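PDB 1XG2: pectinesterase 1 from Solanum lycopersicum, which hydrolyses the methyl esters of pectin galacturonosyl units, releasing methanol, and may thereby prepare the fruit cell wall for softening by polygalacturonase. Local coordinates for residues Tyr259-Asn264 against Pro278-Ile283; Lys30-Ile35 against Asn54-Gly59; Thr66-Leu71 against Gln100-Pro105; Tyr176-Val181 against Glu214-Leu219; Phe156-Val161 against Gln184-Pro189. One frame throughout, in Å; residues are numbered along the deposited sequence. Where two conformers were deposited one is given.

Interaction 1. Residues Tyr259-Asn264 against Pro278-Ile283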
# COMPACT_ATOMS: atom_id res chain seq x y z
N TYR A 259 14.01 8.34 -5.82
CA TYR A 259 13.60 7.69 -7.05
C TYR A 259 14.85 7.18 -7.75
O TYR A 259 15.78 7.95 -8.00
CB TYR A 259 12.84 8.66 -7.94
CG TYR A 259 11.41 8.97 -7.50
CD1 TYR A 259 10.79 8.24 -6.49
CD2 TYR A 259 10.70 10.01 -8.10
CE1 TYR A 259 9.49 8.54 -6.10
CE2 TYR A 259 9.39 10.29 -7.74
CZ TYR A 259 8.79 9.56 -6.73
OH TYR A 259 7.51 9.85 -6.36
N GLY A 260 14.88 5.90 -8.06
CA GLY A 260 16.05 5.30 -8.67
C GLY A 260 15.71 4.49 -9.90
O GLY A 260 14.62 3.93 -9.99
N GLU A 261 16.66 4.45 -10.83
CA GLU A 261 16.61 3.56 -11.98
C GLU A 261 17.93 2.80 -12.10
O GLU A 261 19.00 3.40 -12.02
CB GLU A 261 16.33 4.35 -13.26
CG GLU A 261 14.91 4.89 -13.33
CD GLU A 261 14.69 5.81 -14.52
OE1 GLU A 261 14.56 5.30 -15.64
OE2 GLU A 261 14.66 7.05 -14.32
N PHE A 262 17.83 1.48 -12.28
CA PHE A 262 18.98 0.57 -12.35
C PHE A 262 18.81 -0.39 -13.51
O PHE A 262 17.91 -1.22 -13.51
CB PHE A 262 19.09 -0.22 -11.04
CG PHE A 262 20.17 -1.28 -11.02
CD1 PHE A 262 21.51 -0.93 -10.93
CD2 PHE A 262 19.85 -2.62 -11.04
CE1 PHE A 262 22.51 -1.90 -10.88
CE2 PHE A 262 20.83 -3.61 -10.98
CZ PHE A 262 22.16 -3.24 -10.90
N MET A 263 19.68 -0.28 -14.51
CA MET A 263 19.83 -1.27 -15.58
C MET A 263 18.52 -1.55 -16.34
O MET A 263 18.22 -2.68 -16.72
CB MET A 263 20.36 -2.56 -14.95
CG MET A 263 21.74 -2.39 -14.33
SD MET A 263 22.99 -1.95 -15.55
CE MET A 263 24.36 -1.67 -14.41
N ASN A 264 17.75 -0.51 -16.61
CA ASN A 264 16.58 -0.64 -17.48
C ASN A 264 16.98 -0.66 -18.96
O ASN A 264 18.11 -0.29 -19.32
CB ASN A 264 15.60 0.49 -17.22
CG ASN A 264 15.07 0.47 -15.80
OD1 ASN A 264 14.76 -0.58 -15.27
ND2 ASN A 264 14.97 1.64 -15.19
N PRO A 278 17.76 16.36 -6.53
CA PRO A 278 18.69 15.69 -5.60
C PRO A 278 18.22 14.28 -5.24
O PRO A 278 19.05 13.38 -5.08
CB PRO A 278 18.66 16.61 -4.37
CG PRO A 278 18.32 17.95 -4.91
CD PRO A 278 17.36 17.69 -6.03
N GLY A 279 16.90 14.10 -5.14
CA GLY A 279 16.32 12.81 -4.79
C GLY A 279 16.25 11.79 -5.90
O GLY A 279 15.90 10.65 -5.62
N TYR A 280 16.56 12.19 -7.14
CA TYR A 280 16.61 11.26 -8.26
C TYR A 280 18.02 10.70 -8.48
O TYR A 280 19.00 11.45 -8.52
CB TYR A 280 16.13 11.90 -9.57
CG TYR A 280 16.35 10.96 -10.73
CD1 TYR A 280 15.61 9.79 -10.82
CD2 TYR A 280 17.33 11.20 -11.68
CE1 TYR A 280 15.83 8.88 -11.86
CE2 TYR A 280 17.55 10.30 -12.72
CZ TYR A 280 16.80 9.15 -12.81
OH TYR A 280 17.02 8.26 -13.83
N HIS A 281 18.11 9.39 -8.66
CA HIS A 281 19.38 8.70 -8.77
C HIS A 281 19.43 7.70 -9.92
O HIS A 281 18.64 6.75 -9.97
CB HIS A 281 19.67 7.96 -7.47
CG HIS A 281 19.73 8.86 -6.28
ND1 HIS A 281 18.68 9.00 -5.40
CD2 HIS A 281 20.70 9.71 -5.85
CE1 HIS A 281 19.01 9.88 -4.47
NE2 HIS A 281 20.22 10.32 -4.72
N VAL A 282 20.37 7.90 -10.84
CA VAL A 282 20.74 6.85 -11.77
C VAL A 282 21.64 5.92 -10.98
O VAL A 282 22.74 6.30 -10.58
CB VAL A 282 21.50 7.42 -13.01
CG1 VAL A 282 21.80 6.29 -14.01
CG2 VAL A 282 20.68 8.54 -13.66
N ILE A 283 21.15 4.71 -10.70
CA ILE A 283 21.90 3.74 -9.93
C ILE A 283 22.75 2.87 -10.86
O ILE A 283 22.22 2.19 -11.74
CB ILE A 283 20.95 2.85 -9.09
CG1 ILE A 283 20.03 3.71 -8.20
CG2 ILE A 283 21.77 1.88 -8.22
CD1 ILE A 283 18.91 2.89 -7.54
O HOH W 1 22.03 1.54 -14.27
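Tyr280 OH donates a hydrogen bond to Glu261 OE2, 2.7 Å away, across two parallel strands. The hydroxyl comes down on OE2 from above the carboxylate plane, with ring and carboxylate turned 56° apart. In Tyr280 CG stands anti to the backbone N (chi1 174°), which carries the ring along the strand to the glutamate two residues further on in register. Four backbone bonds form the parallel pattern: Tyr259 N to Gly279 O, His281 N to Tyr259 O at 2.8 Å, Glu261 N to His281 O, and Ile283 N to Glu261 O. On the other sheet face the CD1 methyl of Ile283 lies 3.9 Å from Gly260 CA, where any CB would clash, so glycine suits this position. Ile283 CG2 also packs against Phe262 CD1 at 3.9 Å. A water bridges Met263 N and Ile283 O just past Phe262. Further out, Arg274 forms a salt bridge with Glu261 OE2 and Trp245 NE1 donates to the same oxygen, while the Tyr259 ring stacks on Trp245 and its OH bonds to Ser227. A phenylalanine in place of Tyr280 would probably leave OE2 without one of its donors and let the carboxylate shift. With a phenol, an indole N-H and an arginine all directed at it, this buried carboxylate is likely to stay ionised.

Interaction 2. Residues Lys30-Ile35 against Asn54-Gly59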
# COMPACT_ATOMS: atom_id res chain seq x y z
N LYS A 30 -4.99 -21.45 10.12
CA LYS A 30 -3.55 -21.66 10.16
C LYS A 30 -3.02 -22.30 8.87
O LYS A 30 -1.80 -22.46 8.72
CB LYS A 30 -3.17 -22.54 11.37
CG LYS A 30 -3.35 -21.85 12.71
CD LYS A 30 -3.24 -22.84 13.87
CE LYS A 30 -3.67 -22.21 15.21
NZ LYS A 30 -4.94 -22.83 15.74
N THR A 31 -3.92 -22.69 7.98
CA THR A 31 -3.55 -23.12 6.63
C THR A 31 -4.32 -22.37 5.53
O THR A 31 -5.38 -21.78 5.75
CB THR A 31 -3.80 -24.63 6.42
OG1 THR A 31 -5.16 -24.94 6.75
CG2 THR A 31 -2.95 -25.49 7.36
N ARG A 32 -3.77 -22.45 4.33
CA ARG A 32 -4.35 -21.79 3.17
C ARG A 32 -5.71 -22.37 2.86
O ARG A 32 -5.86 -23.57 2.71
CB ARG A 32 -3.42 -21.98 1.98
CG ARG A 32 -3.80 -21.15 0.77
CD ARG A 32 -3.44 -21.81 -0.55
NE ARG A 32 -2.32 -21.16 -1.22
CZ ARG A 32 -1.65 -21.68 -2.25
NH1 ARG A 32 -1.95 -22.88 -2.73
NH2 ARG A 32 -0.67 -20.98 -2.80
N TYR A 33 -6.69 -21.49 2.76
CA TYR A 33 -8.06 -21.84 2.42
C TYR A 33 -8.37 -21.24 1.05
O TYR A 33 -8.16 -20.06 0.85
CB TYR A 33 -9.00 -21.25 3.46
CG TYR A 33 -10.46 -21.61 3.27
CD1 TYR A 33 -11.02 -22.73 3.89
CD2 TYR A 33 -11.29 -20.82 2.49
CE1 TYR A 33 -12.37 -23.05 3.72
CE2 TYR A 33 -12.62 -21.12 2.31
CZ TYR A 33 -13.16 -22.24 2.93
OH TYR A 33 -14.51 -22.51 2.74
N VAL A 34 -8.89 -22.05 0.13
CA VAL A 34 -9.01 -21.66 -1.27
C VAL A 34 -10.46 -21.51 -1.71
O VAL A 34 -11.26 -22.46 -1.61
CB VAL A 34 -8.33 -22.69 -2.19
CG1 VAL A 34 -8.37 -22.24 -3.66
CG2 VAL A 34 -6.90 -22.93 -1.76
N ILE A 35 -10.80 -20.31 -2.19
CA ILE A 35 -12.08 -20.03 -2.87
C ILE A 35 -11.82 -19.94 -4.37
O ILE A 35 -11.06 -19.09 -4.80
CB ILE A 35 -12.66 -18.68 -2.37
CG1 ILE A 35 -12.95 -18.74 -0.86
CG2 ILE A 35 -13.94 -18.33 -3.13
CD1 ILE A 35 -13.29 -17.39 -0.24
N ASN A 54 -4.96 -16.04 5.45
CA ASN A 54 -4.50 -17.14 4.61
C ASN A 54 -5.55 -17.58 3.60
O ASN A 54 -5.67 -18.77 3.29
CB ASN A 54 -4.05 -18.31 5.50
CG ASN A 54 -2.83 -17.98 6.32
OD1 ASN A 54 -1.83 -17.48 5.80
ND2 ASN A 54 -2.90 -18.24 7.63
N LEU A 55 -6.30 -16.60 3.09
CA LEU A 55 -7.34 -16.85 2.11
C LEU A 55 -6.75 -16.71 0.72
O LEU A 55 -6.09 -15.71 0.44
CB LEU A 55 -8.47 -15.82 2.25
CG LEU A 55 -9.89 -16.28 2.52
CD1 LEU A 55 -10.86 -15.12 2.28
CD2 LEU A 55 -10.28 -17.48 1.67
N MET A 56 -7.01 -17.69 -0.14
CA MET A 56 -6.66 -17.62 -1.55
C MET A 56 -7.95 -17.50 -2.37
O MET A 56 -8.85 -18.33 -2.24
CB MET A 56 -5.90 -18.87 -1.97
CG MET A 56 -5.54 -18.92 -3.46
SD MET A 56 -4.43 -20.27 -3.79
CE MET A 56 -3.92 -19.93 -5.42
N ILE A 57 -8.06 -16.45 -3.16
CA ILE A 57 -9.17 -16.27 -4.08
C ILE A 57 -8.59 -16.49 -5.46
O ILE A 57 -7.71 -15.77 -5.89
CB ILE A 57 -9.81 -14.88 -3.94
CG1 ILE A 57 -10.44 -14.74 -2.55
CG2 ILE A 57 -10.86 -14.65 -5.03
CD1 ILE A 57 -11.13 -13.41 -2.29
N VAL A 58 -9.08 -17.52 -6.15
CA VAL A 58 -8.53 -17.88 -7.45
C VAL A 58 -9.67 -18.02 -8.44
O VAL A 58 -10.67 -18.66 -8.15
CB VAL A 58 -7.66 -19.18 -7.35
CG1 VAL A 58 -8.45 -20.35 -6.82
CG2 VAL A 58 -7.03 -19.53 -8.68
N GLY A 59 -9.53 -17.39 -9.60
CA GLY A 59 -10.50 -17.49 -10.67
C GLY A 59 -10.11 -18.49 -11.74
O GLY A 59 -9.17 -19.28 -11.58
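Met56 reaches across to Arg32 and Val34 with a nearly straight chain, CG anti to the backbone N (chi1 178°). Its CB lies 3.8 Å from Tyr33 O and close to Arg32 CD; beyond CG, SD lies, in the conformer described, over the centre of one guanidinium face, 3.4 Å from Arg32 NE. The polarisable sulfur suits a flat cation, though a second Arg32 conformer makes this contact uncertain. SD also lies 4.2 Å from Val34 CG2, whose sister methyl CG1 meets Val58 CG1 at 3.7 Å. An alanine in place of Val34 would probably open a gap between Met56 and Val58. On the other face Leu55 CD2 fits between the edge of the Tyr33 ring, at CD2, and Ile35 CD1. Nearly straight backbone bonds, including Met56 N to Tyr33 O at 2.8 Å, join the parallel strands. Within this sheet of the right-handed beta-helix, strand 33-37 lies between 5-7 and 55-59; Met56 continues onto Ile93 of strand 93-95, while helix 18-24 covers Ile35 and Leu55.

Interaction 3. Residues Thr66-Leu71 against Gln100-Pro105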
# COMPACT_ATOMS: atom_id res chain seq x y z
N THR A 66 -14.01 -12.04 -13.61
CA THR A 66 -13.88 -10.61 -13.32
C THR A 66 -14.75 -10.22 -12.11
O THR A 66 -15.94 -10.54 -12.08
CB THR A 66 -14.32 -9.81 -14.54
OG1 THR A 66 -13.44 -10.04 -15.64
CG2 THR A 66 -14.20 -8.34 -14.29
N ILE A 67 -14.16 -9.52 -11.15
CA ILE A 67 -14.91 -8.85 -10.09
C ILE A 67 -14.92 -7.40 -10.48
O ILE A 67 -13.86 -6.82 -10.70
CB ILE A 67 -14.24 -9.05 -8.72
CG1 ILE A 67 -13.86 -10.50 -8.51
CG2 ILE A 67 -15.17 -8.56 -7.59
CD1 ILE A 67 -15.01 -11.51 -8.66
N THR A 68 -16.11 -6.79 -10.55
CA THR A 68 -16.23 -5.43 -11.05
C THR A 68 -17.09 -4.55 -10.15
O THR A 68 -17.98 -5.03 -9.46
CB THR A 68 -16.74 -5.43 -12.51
OG1 THR A 68 -16.66 -4.10 -13.07
CG2 THR A 68 -18.19 -5.84 -12.62
N GLY A 69 -16.76 -3.26 -10.16
CA GLY A 69 -17.48 -2.23 -9.43
C GLY A 69 -17.17 -0.88 -10.04
O GLY A 69 -16.38 -0.80 -10.97
N SER A 70 -17.77 0.18 -9.51
CA SER A 70 -17.61 1.52 -10.07
C SER A 70 -17.66 2.65 -9.04
O SER A 70 -17.92 3.80 -9.40
CB SER A 70 -18.68 1.78 -11.16
OG SER A 70 -19.98 1.51 -10.66
N LEU A 71 -17.39 2.35 -7.76
CA LEU A 71 -17.33 3.39 -6.73
C LEU A 71 -16.16 4.33 -7.00
O LEU A 71 -15.14 3.93 -7.54
CB LEU A 71 -17.24 2.80 -5.32
CG LEU A 71 -18.29 1.76 -4.96
CD1 LEU A 71 -17.96 1.18 -3.59
CD2 LEU A 71 -19.71 2.34 -5.00
N GLN A 100 -11.61 -5.04 -11.42
CA GLN A 100 -11.75 -3.82 -12.19
C GLN A 100 -12.68 -2.82 -11.55
O GLN A 100 -13.61 -3.17 -10.80
CB GLN A 100 -12.20 -4.13 -13.62
CG GLN A 100 -13.52 -4.80 -13.74
CD GLN A 100 -14.09 -4.72 -15.19
OE1 GLN A 100 -15.30 -4.76 -15.38
NE2 GLN A 100 -13.22 -4.63 -16.18
N ASN A 101 -12.39 -1.56 -11.85
CA ASN A 101 -13.28 -0.45 -11.53
C ASN A 101 -13.59 0.29 -12.83
O ASN A 101 -12.69 0.80 -13.50
CB ASN A 101 -12.66 0.46 -10.46
CG ASN A 101 -13.64 1.49 -9.94
OD1 ASN A 101 -14.38 2.10 -10.72
ND2 ASN A 101 -13.67 1.68 -8.63
N THR A 102 -14.87 0.33 -13.19
CA THR A 102 -15.32 0.87 -14.48
C THR A 102 -15.79 2.32 -14.42
O THR A 102 -16.40 2.82 -15.38
CB THR A 102 -16.47 0.03 -15.03
OG1 THR A 102 -17.55 0.00 -14.09
CG2 THR A 102 -16.06 -1.44 -15.19
N ALA A 103 -15.53 3.00 -13.32
CA ALA A 103 -15.97 4.40 -13.17
C ALA A 103 -15.51 5.30 -14.30
O ALA A 103 -16.28 6.14 -14.78
CB ALA A 103 -15.53 4.95 -11.84
N GLY A 104 -14.27 5.14 -14.73
CA GLY A 104 -13.71 5.92 -15.82
C GLY A 104 -12.97 7.16 -15.35
O GLY A 104 -13.07 7.54 -14.19
N PRO A 105 -12.23 7.78 -16.25
CA PRO A 105 -11.36 8.92 -15.90
C PRO A 105 -12.09 10.16 -15.36
O PRO A 105 -11.55 10.85 -14.48
CB PRO A 105 -10.63 9.23 -17.21
CG PRO A 105 -11.32 8.51 -18.27
CD PRO A 105 -12.16 7.45 -17.68
O HOH W 2 -18.61 -2.29 -13.03
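Thr68 and Gln100 are paired across two parallel strands, and backbone hydrogen bonds set their register. Gln100 N donates to Ile67 O at 3.0 Å, Gly69 N to Gln100 O, and Thr102 N to Gly69 O at 2.9 Å. Among the side-chain bonds, Thr68 OG1 donates a hydrogen bond to Gln100 OE1 at 2.8 Å, 19° out of the amide carbonyl plane. Thr68 and Gln100 lie side by side, and CG of Gln100 sits between its own backbone N and carbonyl carbon (chi1 62°), a turn that brings the amide alongside Thr68. A water donates to Thr68 OG1 and also joins Thr102 OG1. Asn101 uses both ends of its amide: ND2 reaches Leu71 O at 2.9 Å, within the planes of both groups, while OD1 accepts from Ala103 N in an Asx turn. Asparagine fits here since one short amide can bind the neighbouring turn and curl its own chain. Packing contacts are fewer. The Thr66 methyl CG2 lies 3.6 Å from Gln100 CG, and Ala103 CB rests 3.6 Å from Ser70 O. In this parallel sheet of the beta-helix, strand 65-69 runs between 40-43 and 98-101, with Thr66 and Thr68 touching Thr41; on the far side of 98-101, Gln100 touches Asp128 of strand 126-128, and Asn101 ND2 also donates to Val111 O.

Interaction 4. Residues Tyr176-Val181 against Glu214-Leu219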
# COMPACT_ATOMS: atom_id res chain seq x y z
N TYR A 176 -5.99 16.53 -21.38
CA TYR A 176 -5.01 17.28 -20.58
C TYR A 176 -4.41 16.51 -19.40
O TYR A 176 -3.61 17.06 -18.66
CB TYR A 176 -5.57 18.63 -20.10
CG TYR A 176 -6.37 19.36 -21.16
CD1 TYR A 176 -7.68 19.75 -20.91
CD2 TYR A 176 -5.81 19.66 -22.39
CE1 TYR A 176 -8.43 20.42 -21.88
CE2 TYR A 176 -6.55 20.33 -23.37
CZ TYR A 176 -7.86 20.71 -23.10
OH TYR A 176 -8.61 21.36 -24.06
N GLN A 177 -4.78 15.25 -19.23
CA GLN A 177 -4.22 14.48 -18.13
C GLN A 177 -2.83 14.00 -18.46
O GLN A 177 -2.44 13.91 -19.62
CB GLN A 177 -5.14 13.32 -17.75
CG GLN A 177 -6.39 13.80 -17.03
CD GLN A 177 -7.17 12.67 -16.41
OE1 GLN A 177 -7.44 11.67 -17.07
NE2 GLN A 177 -7.53 12.82 -15.14
N GLN A 178 -2.08 13.71 -17.40
CA GLN A 178 -0.74 13.16 -17.49
C GLN A 178 -0.68 11.87 -16.67
O GLN A 178 -1.04 11.85 -15.49
CB GLN A 178 0.26 14.15 -16.92
CG GLN A 178 0.20 15.56 -17.53
CD GLN A 178 1.41 16.40 -17.14
OE1 GLN A 178 1.99 17.10 -17.98
NE2 GLN A 178 1.80 16.33 -15.88
N ASN A 179 -0.25 10.79 -17.31
CA ASN A 179 -0.19 9.48 -16.65
C ASN A 179 1.00 9.42 -15.71
O ASN A 179 2.07 9.94 -16.01
CB ASN A 179 -0.09 8.35 -17.67
CG ASN A 179 -1.34 8.18 -18.49
OD1 ASN A 179 -2.42 8.57 -18.06
ND2 ASN A 179 -1.21 7.60 -19.69
N MET A 180 0.80 8.77 -14.57
CA MET A 180 1.84 8.50 -13.59
C MET A 180 1.69 7.04 -13.18
O MET A 180 0.68 6.67 -12.56
CB MET A 180 1.68 9.38 -12.35
CG MET A 180 1.43 10.83 -12.62
SD MET A 180 2.96 11.66 -13.02
CE MET A 180 2.31 13.10 -13.86
N VAL A 181 2.69 6.23 -13.50
CA VAL A 181 2.68 4.80 -13.13
C VAL A 181 2.61 4.64 -11.63
O VAL A 181 1.82 3.84 -11.14
CB VAL A 181 3.91 4.06 -13.67
CG1 VAL A 181 3.88 2.57 -13.26
CG2 VAL A 181 3.98 4.17 -15.20
N GLU A 214 0.49 13.69 -27.04
CA GLU A 214 -0.57 14.44 -26.37
C GLU A 214 -0.68 14.11 -24.88
O GLU A 214 -1.04 14.98 -24.07
CB GLU A 214 -1.91 14.20 -27.06
CG GLU A 214 -3.04 15.02 -26.43
CD GLU A 214 -4.39 14.85 -27.12
OE1 GLU A 214 -5.40 15.32 -26.51
OE2 GLU A 214 -4.44 14.24 -28.22
N PHE A 215 -0.41 12.86 -24.52
CA PHE A 215 -0.60 12.37 -23.15
C PHE A 215 0.70 11.78 -22.66
O PHE A 215 1.04 10.66 -23.03
CB PHE A 215 -1.68 11.30 -23.09
CG PHE A 215 -3.00 11.76 -23.62
CD1 PHE A 215 -3.79 12.62 -22.88
CD2 PHE A 215 -3.45 11.33 -24.86
CE1 PHE A 215 -5.03 13.04 -23.37
CE2 PHE A 215 -4.68 11.76 -25.36
CZ PHE A 215 -5.47 12.61 -24.61
N PRO A 216 1.43 12.51 -21.83
CA PRO A 216 2.73 12.04 -21.36
C PRO A 216 2.53 11.00 -20.27
O PRO A 216 1.47 10.98 -19.64
CB PRO A 216 3.36 13.31 -20.78
CG PRO A 216 2.19 14.07 -20.26
CD PRO A 216 1.09 13.82 -21.24
N THR A 217 3.52 10.15 -20.09
CA THR A 217 3.51 9.16 -19.02
C THR A 217 4.82 9.27 -18.26
O THR A 217 5.89 9.25 -18.86
CB THR A 217 3.35 7.75 -19.59
OG1 THR A 217 2.07 7.62 -20.23
CG2 THR A 217 3.34 6.71 -18.50
N TYR A 218 4.72 9.39 -16.95
CA TYR A 218 5.89 9.42 -16.10
C TYR A 218 5.91 8.18 -15.23
O TYR A 218 4.87 7.58 -14.97
CB TYR A 218 5.88 10.65 -15.20
CG TYR A 218 5.88 11.98 -15.95
CD1 TYR A 218 4.69 12.53 -16.40
CD2 TYR A 218 7.07 12.67 -16.20
CE1 TYR A 218 4.67 13.75 -17.07
CE2 TYR A 218 7.06 13.90 -16.88
CZ TYR A 218 5.85 14.42 -17.31
OH TYR A 218 5.81 15.64 -17.97
N LEU A 219 7.09 7.80 -14.78
CA LEU A 219 7.27 6.68 -13.87
C LEU A 219 6.65 6.93 -12.50
O LEU A 219 6.18 6.00 -11.85
CB LEU A 219 8.76 6.35 -13.73
CG LEU A 219 9.43 5.86 -15.01
CD1 LEU A 219 10.97 5.80 -14.83
CD2 LEU A 219 8.87 4.51 -15.46
O HOH W 3 -4.64 16.29 -24.04
O HOH W 4 -1.98 15.71 -21.61
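Asn179 and Thr217 pair in a short parallel bridge, bound by backbone hydrogen bonds: Asn179 N to Pro216 O and Tyr218 N to Asn179 O, both 2.9 Å, then Val181 N to Tyr218 O at 3.0 Å. A weak side-chain bond, Asn179 ND2 to Thr217 OG1 at 3.3 Å, adds to these; the same ND2 also donates to Arg171 O. These strands, 179-184 and 217-220, are neighbours in one parallel sheet of the pectinesterase beta-helix, and Met180 touches Asp153, the predicted nucleophile. Among the packing contacts, Met180 makes a Met-aromatic contact with Tyr218, the turn about its CB-CG bond (chi2 -80°) bringing CE to 3.5 Å from Tyr218 CD1. An unbranched, flexible thioether can follow the ring in this way. The stem of Gln178 lies across the proline ring, CG to Pro216 CG at 3.7 Å, and Gln177 O meets the edge of the Phe215 ring. Water-mediated links come last: one water bridges Tyr176 N to Glu214 OE1, another Gln177 O to Glu214 O.

Interaction 5. Residues Phe156-Val161 against Gln184-Pro189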
# COMPACT_ATOMS: atom_id res chain seq x y z
N PHE A 156 -0.30 3.20 -6.21
CA PHE A 156 -0.11 4.21 -5.18
C PHE A 156 -0.33 3.64 -3.78
O PHE A 156 -0.94 2.59 -3.63
CB PHE A 156 -1.03 5.41 -5.43
CG PHE A 156 -2.46 5.17 -5.08
CD1 PHE A 156 -3.03 5.77 -3.96
CD2 PHE A 156 -3.24 4.33 -5.85
CE1 PHE A 156 -4.35 5.54 -3.61
CE2 PHE A 156 -4.57 4.11 -5.51
CZ PHE A 156 -5.13 4.72 -4.40
N GLY A 157 0.17 4.35 -2.77
CA GLY A 157 0.09 3.90 -1.39
C GLY A 157 1.46 3.85 -0.74
O GLY A 157 2.40 4.48 -1.21
N ASN A 158 1.58 3.08 0.34
CA ASN A 158 2.80 3.02 1.11
C ASN A 158 3.10 1.61 1.60
O ASN A 158 3.63 1.43 2.70
CB ASN A 158 2.72 4.00 2.27
CG ASN A 158 4.05 4.25 2.95
OD1 ASN A 158 5.11 4.23 2.28
ND2 ASN A 158 4.03 4.44 4.26
N ALA A 159 2.79 0.62 0.77
CA ALA A 159 3.22 -0.76 1.03
C ALA A 159 4.73 -0.86 0.90
O ALA A 159 5.36 0.01 0.32
CB ALA A 159 2.58 -1.72 0.04
N ALA A 160 5.31 -1.91 1.47
CA ALA A 160 6.60 -2.38 0.99
C ALA A 160 6.23 -3.43 -0.06
O ALA A 160 5.68 -4.48 0.27
CB ALA A 160 7.41 -2.98 2.10
N VAL A 161 6.50 -3.12 -1.32
CA VAL A 161 5.93 -3.87 -2.43
C VAL A 161 6.92 -4.04 -3.58
O VAL A 161 7.58 -3.09 -4.01
CB VAL A 161 4.60 -3.22 -2.93
CG1 VAL A 161 4.82 -1.82 -3.44
CG2 VAL A 161 3.96 -4.07 -4.02
N GLN A 184 4.01 7.06 -4.98
CA GLN A 184 4.40 6.37 -3.75
C GLN A 184 4.27 7.36 -2.59
O GLN A 184 4.76 8.47 -2.67
CB GLN A 184 5.82 5.83 -3.89
CG GLN A 184 6.10 4.58 -3.05
CD GLN A 184 6.19 4.89 -1.56
OE1 GLN A 184 5.79 4.06 -0.72
NE2 GLN A 184 6.70 6.06 -1.24
N GLY A 185 3.62 6.93 -1.52
CA GLY A 185 3.20 7.81 -0.45
C GLY A 185 3.88 7.60 0.90
O GLY A 185 3.21 7.67 1.93
N ARG A 186 5.19 7.34 0.91
CA ARG A 186 5.95 7.28 2.16
C ARG A 186 6.14 8.68 2.74
O ARG A 186 6.77 9.53 2.13
CB ARG A 186 7.31 6.60 1.98
CG ARG A 186 8.06 6.41 3.31
CD ARG A 186 9.35 5.62 3.22
NE ARG A 186 10.43 6.44 2.67
CZ ARG A 186 11.72 6.33 2.96
NH1 ARG A 186 12.17 5.40 3.79
NH2 ARG A 186 12.60 7.16 2.41
N THR A 187 5.61 8.87 3.94
CA THR A 187 5.52 10.16 4.60
C THR A 187 6.73 10.41 5.49
O THR A 187 7.07 11.56 5.80
CB THR A 187 4.23 10.16 5.44
OG1 THR A 187 3.09 10.22 4.55
CG2 THR A 187 4.10 11.40 6.29
N ASP A 188 7.39 9.34 5.90
CA ASP A 188 8.28 9.35 7.04
C ASP A 188 9.48 8.45 6.71
O ASP A 188 9.31 7.31 6.31
CB ASP A 188 7.45 8.83 8.22
CG ASP A 188 8.21 8.68 9.52
OD1 ASP A 188 9.46 8.72 9.59
OD2 ASP A 188 7.57 8.48 10.57
N PRO A 189 10.70 8.98 6.83
CA PRO A 189 11.90 8.26 6.44
C PRO A 189 12.26 7.08 7.36
O PRO A 189 13.14 6.31 7.00
CB PRO A 189 12.97 9.33 6.50
CG PRO A 189 12.51 10.26 7.50
CD PRO A 189 11.02 10.31 7.36
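Around Gly157 and Asn158, between strands 155-157 and 160-164 of the beta-helix, the chain meets the start of the loop that follows strand 179-184, a region that also touches the bound pectinesterase inhibitor. Gly157 and Gln184 form a parallel bridge, and the hydrogen bond across it runs from Gly185 N to Gly157 O at 2.8 Å, the donor tilted 32° from the carbonyl plane. Gly157 has backbone angles (phi 125°) at which a side chain would jam against the preceding carbonyl oxygen, which explains the glycine. Asn158 then leans over Gly185: its CG stands anti to the backbone N (chi1 -167°), bringing CB and CG each to 3.7 Å from Gly185 O. Its OD1 presses against Arg186, 3.2 Å from both CA and CB, and accepts a hydrogen bond from Thr193 OG1. Arg186 turns its long chain away, so that NE donates to Tyr226 O and NH1 to Gln191 O. Asn158 ND2 donates a hydrogen bond to OD2 of Asp110 of the inhibitor chain. An asparagine suits this place because its two ends can serve different partners: the oxygen is held within the enzyme and the amide nitrogen is offered to a carboxylate of the inhibitor, so the contact probably helps to set the orientation of that amide for binding.

All five contacts contain parallel bridges of the beta-helix of the pectinesterase domain. Interactions 2, 5 and 1 reach its 11-strand sheet, interaction 2 near the N-terminal end and interaction 1 at the last two strands, their centres 37 Å apart. Interaction 3 belongs to the 8-strand sheet; interactions 4 and 5 both reach the 7-strand sheet, where strands 155-157 and 179-184 are neighbours. Along the chain, interactions 2 and 3 close in turn, the segments of 5 and 4 alternate, and interaction 1 follows. Leu219 packs on Glu261, and Pro105 on Gln177, joining interaction 4 to 1 and 3. Together they join turns of the solenoid from its N-terminal end to its last strands, with interaction 4 beside the predicted nucleophile.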